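Local coordinates for protein Abbfa_003403 (Acinetobacter baumannii, PDB 4ZXH) that probably assembles a nonribosomal peptide, carrying condensation, adenylation, phosphopantetheine-bearing carrier and thioesterase domains on a single chain, at residues I466-L471 with V804-M809; Q793-V796 with R802-P805; V1291-D1296 with A1310-Q1315. One frame throughout, in Å; residues are numbered along the deposited sequence.

Interaction 1 of 3, residues I466-L471 with V804-M809; sequences IQFEAL and VPPGVM
Gln467 reaches with its amide end to the backbone of Val804, and beside this pair Phe468 meets Pro806. These two meetings make up the contact. The Gln467 side chain leaves beside its backbone N (chi1 -80°) and bends at the next bond, which carries NE2 to the start of 804-809. NE2 lies 3.3 Å from Val804 N, but both are donors, so this pair is not a hydrogen bond. Gln467 NE2 is instead hydrogen-bonded to Val796 O at the end of strand 792-797, which keeps the amide beside Val804. The CG2 methyl of Val804 lies against the amide, 3.6 Å from Gln467 NE2, in van der Waals contact. Val804 O is hydrogen-bonded to Tyr462 OH. The second meeting is apolar. Phe468 CZ, the far end of the ring, stands 4.2 Å from Pro806 CG, and the two rings approach at a slant. Pro806 is the second residue of a type II turn from Pro805 to Val808, whose closing bond is weak. Gly807 takes the positive phi (84°) of that turn, and Gly807 with Val808 faces Leu855 in a G1 beta bulge. The contact joins the loop between helices 428-447 and 483-494 to the connection from strand 792-797 to strand 809-816. Strand 846-855 borders it through Leu855, which touches Gln467 and Phe468, and helix 428-447 reaches Pro806 O through Asn433 ND2.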
loop_
_atom_site.group_PDB
_atom_site.type_symbol
_atom_site.label_atom_id
_atom_site.label_comp_id
_atom_site.label_asym_id
_atom_site.label_seq_id
_atom_site.Cartn_x
_atom_site.Cartn_y
_atom_site.Cartn_z
ATOM N N ILE A 466 33.014 12.225 -10.905
ATOM C CA ILE A 466 31.832 11.420 -11.215
ATOM C C ILE A 466 31.404 10.596 -9.997
ATOM O O ILE A 466 32.217 10.283 -9.125
ATOM C CB ILE A 466 32.065 10.469 -12.408
ATOM C CG1 ILE A 466 30.730 10.150 -13.088
ATOM C CG2 ILE A 466 32.759 9.185 -11.963
ATOM C CD1 ILE A 466 30.872 9.724 -14.502
ATOM N N GLN A 467 30.124 10.251 -9.941
ATOM C CA GLN A 467 29.547 9.569 -8.791
ATOM C C GLN A 467 29.920 8.092 -8.692
ATOM O O GLN A 467 30.126 7.580 -7.591
ATOM C CB GLN A 467 28.033 9.721 -8.816
ATOM C CG GLN A 467 27.553 11.066 -8.292
ATOM C CD GLN A 467 26.406 11.641 -9.107
ATOM O OE1 GLN A 467 26.388 11.542 -10.343
ATOM N NE2 GLN A 467 25.436 12.240 -8.417
ATOM N N PHE A 468 30.000 7.413 -9.832
ATOM C CA PHE A 468 30.473 6.026 -9.902
ATOM C C PHE A 468 31.242 5.849 -11.200
ATOM O O PHE A 468 30.957 6.527 -12.179
ATOM C CB PHE A 468 29.303 5.042 -9.803
ATOM C CG PHE A 468 28.681 5.004 -8.447
ATOM C CD1 PHE A 468 29.291 4.316 -7.404
ATOM C CD2 PHE A 468 27.525 5.721 -8.179
ATOM C CE1 PHE A 468 28.730 4.296 -6.119
ATOM C CE2 PHE A 468 26.958 5.715 -6.896
ATOM C CZ PHE A 468 27.566 4.997 -5.866
ATOM N N GLU A 469 32.220 4.956 -11.236
ATOM C CA GLU A 469 32.999 4.836 -12.463
ATOM C C GLU A 469 32.154 4.185 -13.578
ATOM O O GLU A 469 32.413 4.376 -14.767
ATOM C CB GLU A 469 34.301 4.065 -12.218
ATOM C CG GLU A 469 35.276 4.104 -13.396
ATOM C CD GLU A 469 35.538 5.525 -13.916
ATOM O OE1 GLU A 469 35.871 6.408 -13.092
ATOM O OE2 GLU A 469 35.379 5.764 -15.144
ATOM N N ALA A 470 31.128 3.440 -13.190
ATOM C CA ALA A 470 30.217 2.843 -14.161
ATOM C C ALA A 470 29.515 3.911 -14.992
ATOM O O ALA A 470 29.252 3.705 -16.178
ATOM C CB ALA A 470 29.189 1.964 -13.462
ATOM N N LEU A 471 29.241 5.057 -14.369
ATOM C CA LEU A 471 28.495 6.150 -15.000
ATOM C C LEU A 471 29.276 6.920 -16.072
ATOM O O LEU A 471 28.711 7.760 -16.784
ATOM C CB LEU A 471 28.006 7.123 -13.928
ATOM C CG LEU A 471 26.953 6.455 -13.048
ATOM C CD1 LEU A 471 26.345 7.426 -12.053
ATOM C CD2 LEU A 471 25.901 5.832 -13.936
ATOM N N VAL A 804 24.489 14.515 -6.184
ATOM C CA VAL A 804 23.714 14.011 -5.047
ATOM C C VAL A 804 24.424 12.860 -4.324
ATOM O O VAL A 804 25.269 12.178 -4.906
ATOM C CB VAL A 804 22.310 13.546 -5.488
ATOM C CG1 VAL A 804 21.553 14.698 -6.109
ATOM C CG2 VAL A 804 22.405 12.372 -6.443
ATOM N N PRO A 805 24.100 12.653 -3.039
ATOM C CA PRO A 805 24.649 11.474 -2.360
ATOM C C PRO A 805 23.989 10.217 -2.906
ATOM O O PRO A 805 22.914 10.323 -3.492
ATOM C CB PRO A 805 24.278 11.693 -0.886
ATOM C CG PRO A 805 23.758 13.101 -0.796
ATOM C CD PRO A 805 23.263 13.472 -2.147
ATOM N N PRO A 806 24.611 9.043 -2.725
ATOM C CA PRO A 806 23.913 7.829 -3.170
ATOM C C PRO A 806 22.570 7.655 -2.451
ATOM O O PRO A 806 22.411 8.153 -1.332
ATOM C CB PRO A 806 24.888 6.710 -2.810
ATOM C CG PRO A 806 26.239 7.387 -2.717
ATOM C CD PRO A 806 25.957 8.760 -2.195
ATOM N N GLY A 807 21.613 6.993 -3.105
ATOM C CA GLY A 807 20.307 6.729 -2.518
ATOM C C GLY A 807 19.323 7.880 -2.654
ATOM O O GLY A 807 18.175 7.773 -2.223
ATOM N N VAL A 808 19.773 8.973 -3.268
ATOM C CA VAL A 808 19.015 10.218 -3.326
ATOM C C VAL A 808 18.494 10.489 -4.753
ATOM O O VAL A 808 19.069 10.012 -5.736
ATOM C CB VAL A 808 19.906 11.390 -2.829
ATOM C CG1 VAL A 808 19.193 12.742 -2.899
ATOM C CG2 VAL A 808 20.396 11.117 -1.420
ATOM N N MET A 809 17.402 11.239 -4.881
ATOM C CA MET A 809 16.881 11.532 -6.213
ATOM C C MET A 809 17.237 12.927 -6.708
ATOM O O MET A 809 17.399 13.871 -5.920
ATOM C CB MET A 809 15.369 11.323 -6.242
ATOM C CG MET A 809 15.002 9.911 -5.843
ATOM S SD MET A 809 13.637 9.240 -6.787
ATOM C CE MET A 809 14.172 9.631 -8.436
#

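Interaction 2 of 3, residues Q793-V796 with R802-P805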
loop_
_atom_site.group_PDB
_atom_site.type_symbol
_atom_site.label_atom_id
_atom_site.label_comp_id
_atom_site.label_asym_id
_atom_site.label_seq_id
_atom_site.Cartn_x
_atom_site.Cartn_y
_atom_site.Cartn_z
ATOM N N GLN A 793 28.513 10.629 -20.434
ATOM C CA GLN A 793 28.607 10.623 -18.983
ATOM C C GLN A 793 27.255 10.943 -18.380
ATOM O O GLN A 793 26.526 11.811 -18.873
ATOM C CB GLN A 793 29.670 11.602 -18.486
ATOM C CG GLN A 793 31.040 11.398 -19.130
ATOM C CD GLN A 793 31.200 12.197 -20.407
ATOM O OE1 GLN A 793 30.930 13.404 -20.431
ATOM N NE2 GLN A 793 31.611 11.526 -21.485
ATOM N N LEU A 794 26.913 10.218 -17.322
ATOM C CA LEU A 794 25.661 10.439 -16.631
ATOM C C LEU A 794 25.939 11.052 -15.268
ATOM O O LEU A 794 26.833 10.606 -14.558
ATOM C CB LEU A 794 24.892 9.126 -16.492
ATOM C CG LEU A 794 24.739 8.348 -17.799
ATOM C CD1 LEU A 794 23.839 7.145 -17.602
ATOM C CD2 LEU A 794 24.200 9.245 -18.877
ATOM N N TYR A 795 25.180 12.090 -14.928
ATOM C CA TYR A 795 25.323 12.792 -13.658
ATOM C C TYR A 795 23.945 12.968 -13.020
ATOM O O TYR A 795 22.969 13.246 -13.723
ATOM C CB TYR A 795 25.990 14.163 -13.850
ATOM C CG TYR A 795 27.316 14.162 -14.587
ATOM C CD1 TYR A 795 28.514 13.869 -13.933
ATOM C CD2 TYR A 795 27.383 14.502 -15.930
ATOM C CE1 TYR A 795 29.739 13.887 -14.617
ATOM C CE2 TYR A 795 28.594 14.525 -16.616
ATOM C CZ TYR A 795 29.767 14.213 -15.959
ATOM O OH TYR A 795 30.958 14.234 -16.663
ATOM N N VAL A 796 23.850 12.814 -11.698
ATOM C CA VAL A 796 22.585 13.056 -11.006
ATOM C C VAL A 796 22.713 14.265 -10.088
ATOM O O VAL A 796 23.438 14.222 -9.102
ATOM C CB VAL A 796 22.122 11.826 -10.196
ATOM C CG1 VAL A 796 20.742 12.067 -9.600
ATOM C CG2 VAL A 796 22.094 10.585 -11.081
ATOM N N ARG A 802 24.494 20.273 -7.723
ATOM C CA ARG A 802 25.558 19.531 -7.054
ATOM C C ARG A 802 25.319 18.025 -7.199
ATOM O O ARG A 802 24.180 17.585 -7.334
ATOM C CB ARG A 802 25.626 19.898 -5.578
ATOM C CG ARG A 802 26.063 21.319 -5.290
ATOM C CD ARG A 802 25.933 21.617 -3.795
ATOM N NE ARG A 802 24.567 21.369 -3.337
ATOM C CZ ARG A 802 24.100 21.692 -2.137
ATOM N NH1 ARG A 802 24.882 22.293 -1.249
ATOM N NH2 ARG A 802 22.841 21.421 -1.830
ATOM N N LEU A 803 26.389 17.237 -7.163
ATOM C CA LEU A 803 26.288 15.783 -7.242
ATOM C C LEU A 803 25.630 15.179 -5.996
ATOM O O LEU A 803 26.157 15.294 -4.883
ATOM C CB LEU A 803 27.674 15.178 -7.435
ATOM C CG LEU A 803 28.389 15.527 -8.733
ATOM C CD1 LEU A 803 29.866 15.248 -8.591
ATOM C CD2 LEU A 803 27.803 14.735 -9.881
ATOM N N VAL A 804 24.489 14.515 -6.184
ATOM C CA VAL A 804 23.714 14.011 -5.047
ATOM C C VAL A 804 24.424 12.860 -4.324
ATOM O O VAL A 804 25.269 12.178 -4.906
ATOM C CB VAL A 804 22.310 13.546 -5.488
ATOM C CG1 VAL A 804 21.553 14.698 -6.109
ATOM C CG2 VAL A 804 22.405 12.372 -6.443
ATOM N N PRO A 805 24.100 12.653 -3.039
ATOM C CA PRO A 805 24.649 11.474 -2.360
ATOM C C PRO A 805 23.989 10.217 -2.906
ATOM O O PRO A 805 22.914 10.323 -3.492
ATOM C CB PRO A 805 24.278 11.693 -0.886
ATOM C CG PRO A 805 23.758 13.101 -0.796
ATOM C CD PRO A 805 23.263 13.472 -2.147
#
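Val796 lays its CG1 methyl over the CG2 methyl of Val804, 3.6 Å away, and the two branched side chains meet at an angle. CG1 is turned opposite the backbone N of Val796 (chi1 -175°), which puts this methyl on the side of the returning loop. Val796 CB follows at 3.8 Å from the same Val804 CG2. Of the residues here, Val796 buries the most surface. One hydrogen bond joins the segments. Val804 N donates to Val796 O over 3.1 Å, and the bond is nearly straight, with an N-H...O angle of 175°. It meets the oxygen close to the line of the C=O bond (C=O...N 162°). The Val804 methyls gather round this oxygen as well, CG2 at 3.4 Å and CG1 at 3.6 Å from Val796 O. Gln467 NE2 is a second donor to Val796 O, and two N-H groups thus grip this buried carbonyl. One residue back on both segments, Tyr795 and Leu803 form a further apolar touch. The end of the Leu803 side chain swings in, and CD2 comes to 4.2 Å from Tyr795 CD1, approaching the ring obliquely. Arg802 points away from the strand. Its guanidinium makes a salt bridge to Asp798 and a hydrogen bond to Val454 O. The loop after strand 792-797 thus doubles back and pins itself to the end of that strand. Tyr795 pairs through its backbone with Trp813 of strand 809-816. Side chains of strands 846-855 and 861-863 border the valines: Val853 and Leu861 touch Val796, and Leu855 touches Val804.

Interaction 3 of 3, residues V1291-D1296 with A1310-Q1315; sequences VDLPGD and AQTIDQ
Thr1312 faces Val1291 and Leu1293 where a helix packs on the edge strand of an alpha/beta-hydrolase fold, here the thioesterase domain. Its CB points toward the strand, yet stands back, with no strand atom within 4.2 Å. The two branches beyond it do the touching. CG2 is opposite the backbone N of Thr1312 (chi1 -67° for OG1), and it meets the CG2 methyl of Val1291 at 4.1 Å, the two side chains reaching for each other tip to tip. OG1 takes the other branch, beside the backbone N. There it lies 4.2 Å from Val1291 CG1. The Leu1293 side chain runs past the threonine in the opposite direction and brings CD1 alongside OG1. These are loose van der Waals contacts at a partly exposed site, and the surface buried is small. Strand 1288-1293 is the outermost strand on its side of the sheet and pairs in parallel with strand 1262-1267, whose Leu1263 also touches Thr1312. Helix 1303-1316 comes next after this strand and a loop, and the helix lies back against the strand that precedes it. Leu1293 also touches Val1309 of the helix and Ile1300 of the loop. The hydroxyl has its polar partner within the helix: Thr1312 OG1 is hydrogen-bonded to Ala1308 O, one turn earlier, while its strand side meets Leu1293 CD1 at 3.8 Å.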
loop_
_atom_site.group_PDB
_atom_site.type_symbol
_atom_site.label_atom_id
_atom_site.label_comp_id
_atom_site.label_asym_id
_atom_site.label_seq_id
_atom_site.Cartn_x
_atom_site.Cartn_y
_atom_site.Cartn_z
ATOM N N VAL A 1291 -53.686 4.142 18.432
ATOM C CA VAL A 1291 -53.091 5.435 18.099
ATOM C C VAL A 1291 -52.835 5.455 16.599
ATOM O O VAL A 1291 -52.123 4.599 16.078
ATOM C CB VAL A 1291 -51.748 5.692 18.876
ATOM C CG1 VAL A 1291 -51.051 6.938 18.387
ATOM C CG2 VAL A 1291 -51.978 5.799 20.367
ATOM N N ASP A 1292 -53.428 6.418 15.902
ATOM C CA ASP A 1292 -53.293 6.501 14.450
ATOM C C ASP A 1292 -52.163 7.466 14.049
ATOM O O ASP A 1292 -52.215 8.661 14.340
ATOM C CB ASP A 1292 -54.626 6.926 13.806
ATOM C CG ASP A 1292 -55.756 5.912 14.044
ATOM O OD1 ASP A 1292 -55.463 4.772 14.473
ATOM O OD2 ASP A 1292 -56.939 6.251 13.794
ATOM N N LEU A 1293 -51.161 6.934 13.356
ATOM C CA LEU A 1293 -49.942 7.664 13.032
ATOM C C LEU A 1293 -49.686 7.696 11.531
ATOM O O LEU A 1293 -49.989 6.739 10.841
ATOM C CB LEU A 1293 -48.750 7.016 13.746
ATOM C CG LEU A 1293 -48.718 7.146 15.258
ATOM C CD1 LEU A 1293 -47.372 6.706 15.776
ATOM C CD2 LEU A 1293 -48.967 8.585 15.614
ATOM N N PRO A 1294 -49.099 8.781 11.022
ATOM C CA PRO A 1294 -48.718 8.877 9.602
ATOM C C PRO A 1294 -47.932 7.676 9.082
ATOM O O PRO A 1294 -47.120 7.108 9.810
ATOM C CB PRO A 1294 -47.845 10.130 9.562
ATOM C CG PRO A 1294 -48.397 10.975 10.658
ATOM C CD PRO A 1294 -48.770 10.010 11.759
ATOM N N GLY A 1295 -48.188 7.304 7.827
ATOM C CA GLY A 1295 -47.470 6.235 7.148
ATOM C C GLY A 1295 -48.423 5.141 6.714
ATOM O O GLY A 1295 -49.588 5.130 7.138
ATOM N N ASP A 1296 -47.950 4.229 5.859
ATOM C CA ASP A 1296 -48.754 3.057 5.486
ATOM C C ASP A 1296 -48.164 1.837 6.165
ATOM O O ASP A 1296 -47.321 1.981 7.051
ATOM C CB ASP A 1296 -48.832 2.861 3.964
ATOM C CG ASP A 1296 -47.467 2.735 3.294
ATOM O OD1 ASP A 1296 -46.550 2.063 3.818
ATOM O OD2 ASP A 1296 -47.310 3.308 2.198
ATOM N N ALA A 1310 -41.871 5.508 18.080
ATOM C CA ALA A 1310 -41.023 5.358 19.262
ATOM C C ALA A 1310 -41.536 6.203 20.405
ATOM O O ALA A 1310 -41.651 5.719 21.540
ATOM C CB ALA A 1310 -39.566 5.735 18.952
ATOM N N GLN A 1311 -41.846 7.464 20.106
ATOM C CA GLN A 1311 -42.353 8.376 21.129
ATOM C C GLN A 1311 -43.637 7.837 21.736
ATOM O O GLN A 1311 -43.836 7.936 22.937
ATOM C CB GLN A 1311 -42.586 9.761 20.545
ATOM C CG GLN A 1311 -41.323 10.574 20.324
ATOM C CD GLN A 1311 -40.806 11.182 21.602
ATOM O OE1 GLN A 1311 -39.813 10.730 22.156
ATOM N NE2 GLN A 1311 -41.489 12.210 22.088
ATOM N N THR A 1312 -44.498 7.250 20.907
ATOM C CA THR A 1312 -45.768 6.719 21.392
ATOM C C THR A 1312 -45.527 5.567 22.346
ATOM O O THR A 1312 -46.148 5.491 23.405
ATOM C CB THR A 1312 -46.653 6.253 20.248
ATOM O OG1 THR A 1312 -47.061 7.391 19.476
ATOM C CG2 THR A 1312 -47.868 5.560 20.782
ATOM N N ILE A 1313 -44.602 4.686 21.977
ATOM C CA ILE A 1313 -44.233 3.557 22.823
ATOM C C ILE A 1313 -43.657 4.043 24.138
ATOM O O ILE A 1313 -44.042 3.557 25.199
ATOM C CB ILE A 1313 -43.206 2.632 22.141
ATOM C CG1 ILE A 1313 -43.825 1.951 20.927
ATOM C CG2 ILE A 1313 -42.645 1.597 23.118
ATOM C CD1 ILE A 1313 -42.854 1.080 20.168
ATOM N N ASP A 1314 -42.749 5.014 24.074
ATOM C CA ASP A 1314 -42.101 5.515 25.288
ATOM C C ASP A 1314 -43.067 6.269 26.217
ATOM O O ASP A 1314 -42.956 6.179 27.446
ATOM C CB ASP A 1314 -40.908 6.403 24.931
ATOM C CG ASP A 1314 -39.647 5.589 24.582
ATOM O OD1 ASP A 1314 -39.508 4.426 25.052
ATOM O OD2 ASP A 1314 -38.786 6.124 23.838
ATOM N N GLN A 1315 -44.022 6.996 25.642
ATOM C CA GLN A 1315 -45.007 7.713 26.450
ATOM C C GLN A 1315 -46.066 6.777 27.052
ATOM O O GLN A 1315 -46.584 7.028 28.139
ATOM C CB GLN A 1315 -45.682 8.802 25.619
ATOM C CG GLN A 1315 -44.710 9.862 25.100
ATOM C CD GLN A 1315 -45.376 10.866 24.165
ATOM O OE1 GLN A 1315 -46.506 10.662 23.719
ATOM N NE2 GLN A 1315 -44.677 11.957 23.872
#

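Interactions 1 and 2 form one continuous patch. Their centres lie 6 Å apart, they share Val804 and Pro805, and Leu471 O probably accepts a hydrogen bond from Leu794 N. Together they tie the loop after helix 428-447, from the condensation side of the chain, to the five-stranded antiparallel sheet that includes strands 792-797 and 809-816 in the AMP-binding region. This largely buried packing is consistent with a fixed junction between condensation and adenylation domains. Interaction 3 comes later in the chain, in the thioesterase domain. Its centre is about 77 Å from the centres of both others, on the opposite side of the chain's centre. It is local to that domain's own sheet and last helix.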